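Local atomic coordinates of trichothecene 3-O-acetyltransferase (Gibberella zeae, PDB entry 2RKV), a protein that transfers an acetyl group from acetyl-coenzyme A to the 3-hydroxyl of trichothecene mycotoxins such as T-2 toxin and deoxynivalenol. Residues Phe268-Lys271 with Ser272-Val276. Residues are numbered along the deposited sequence; the frame is centred on the assembly and turned at random.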
# COMPACT_ATOMS: atom_id res chain seq x y z
N PHE A 268 -13.90 7.80 10.29
CA PHE A 268 -15.14 7.04 10.35
C PHE A 268 -14.85 5.56 10.60
O PHE A 268 -15.56 4.88 11.35
CB PHE A 268 -15.92 7.23 9.04
CG PHE A 268 -17.22 6.49 8.98
CD1 PHE A 268 -18.32 6.91 9.73
CD2 PHE A 268 -17.36 5.37 8.15
CE1 PHE A 268 -19.53 6.22 9.66
CE2 PHE A 268 -18.56 4.67 8.08
CZ PHE A 268 -19.65 5.10 8.84
N ILE A 269 -13.78 5.06 9.98
CA ILE A 269 -13.38 3.67 10.18
C ILE A 269 -12.86 3.42 11.60
O ILE A 269 -13.24 2.42 12.23
CB ILE A 269 -12.37 3.22 9.09
CG1 ILE A 269 -13.10 3.10 7.74
CG2 ILE A 269 -11.75 1.88 9.45
CD1 ILE A 269 -12.16 2.99 6.53
N TRP A 270 -12.02 4.33 12.11
CA TRP A 270 -11.50 4.22 13.47
C TRP A 270 -12.66 4.23 14.47
O TRP A 270 -12.71 3.40 15.39
CB TRP A 270 -10.52 5.36 13.78
CG TRP A 270 -9.68 5.17 15.02
CD1 TRP A 270 -9.53 4.02 15.77
CD2 TRP A 270 -8.82 6.15 15.61
NE1 TRP A 270 -8.64 4.25 16.80
CE2 TRP A 270 -8.19 5.55 16.73
CE3 TRP A 270 -8.54 7.49 15.31
CZ2 TRP A 270 -7.29 6.24 17.55
CZ3 TRP A 270 -7.64 8.18 16.12
CH2 TRP A 270 -7.03 7.55 17.23
N LYS A 271 -13.60 5.14 14.25
CA LYS A 271 -14.77 5.27 15.12
C LYS A 271 -15.65 4.01 15.06
O LYS A 271 -16.07 3.49 16.11
CB LYS A 271 -15.57 6.51 14.74
CG LYS A 271 -16.80 6.78 15.61
CD LYS A 271 -17.48 8.08 15.21
CE LYS A 271 -16.53 9.29 15.22
NZ LYS A 271 -15.77 9.51 16.49
N SER A 272 -15.92 3.53 13.85
CA SER A 272 -16.76 2.34 13.64
C SER A 272 -16.13 1.06 14.20
O SER A 272 -16.81 0.26 14.85
CB SER A 272 -17.13 2.16 12.17
OG SER A 272 -17.85 3.27 11.67
N ALA A 273 -14.83 0.86 13.94
CA ALA A 273 -14.11 -0.26 14.55
C ALA A 273 -14.16 -0.17 16.07
O ALA A 273 -14.41 -1.17 16.74
CB ALA A 273 -12.65 -0.33 14.06
N SER A 274 -13.93 1.02 16.61
CA SER A 274 -13.91 1.21 18.06
C SER A 274 -15.28 0.92 18.65
O SER A 274 -15.39 0.21 19.65
CB SER A 274 -13.41 2.60 18.44
OG SER A 274 -12.07 2.78 18.00
N ARG A 275 -16.33 1.43 18.00
CA ARG A 275 -17.71 1.17 18.40
C ARG A 275 -18.03 -0.34 18.49
O ARG A 275 -18.50 -0.80 19.53
CB ARG A 275 -18.70 1.87 17.46
CG ARG A 275 -20.18 1.59 17.78
CD ARG A 275 -21.12 2.47 16.95
NE ARG A 275 -21.04 2.19 15.51
CZ ARG A 275 -20.38 2.95 14.63
NH1 ARG A 275 -20.36 2.60 13.35
NH2 ARG A 275 -19.74 4.04 15.03
N VAL A 276 -17.77 -1.10 17.42
CA VAL A 276 -18.07 -2.54 17.47
C VAL A 276 -17.19 -3.29 18.47
O VAL A 276 -17.63 -4.27 19.07
CB VAL A 276 -18.05 -3.25 16.07
CG1 VAL A 276 -18.98 -2.53 15.09
CG2 VAL A 276 -16.64 -3.35 15.53
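Ser272 and Ser274 each fold their hydroxyl back onto the carbonyl one turn earlier, on Phe268 and Trp270, within the alpha-helix 261-277 of this BAHD-superfamily acetyltransferase. Ser272 OG, placed beside its own backbone N (chi1 -60°), lies 2.8 Å from Phe268 O and donates to it. Phe268 O also accepts a hydrogen bond from Ser272 N, 2.9 Å away, on the opposite face of its plane. With its CG anti to the backbone N (chi1 180°), Phe268 turns one ring face to Ser272 OG, which sits 3.7 Å above the plane, over its centre. Arg275, bent at chi3, sends a weak hydrogen bond from NH1 to this hydroxyl, while its NE forms a salt bridge with Asp440.

Trp270 O likewise accepts from both Ser274 N and Ser274 OG, on opposite faces of its plane; the indole NE1 is hydrogen-bonded to Thr287 OG1 of strand 286-294. Phe268 and Trp270 pack on helix 327-335, Ser272 and Arg275 on Trp443 of helix 441-444. Lys271 and Arg275 slant across one another, Lys271 CG to Arg275 NH2 4.1 Å; Lys271 NZ bonds to the carbonyls of Ile322 and Glu325 and to Thr330. Ser274 OG lies obliquely to the indole, 3.6 Å from Trp270 CD1.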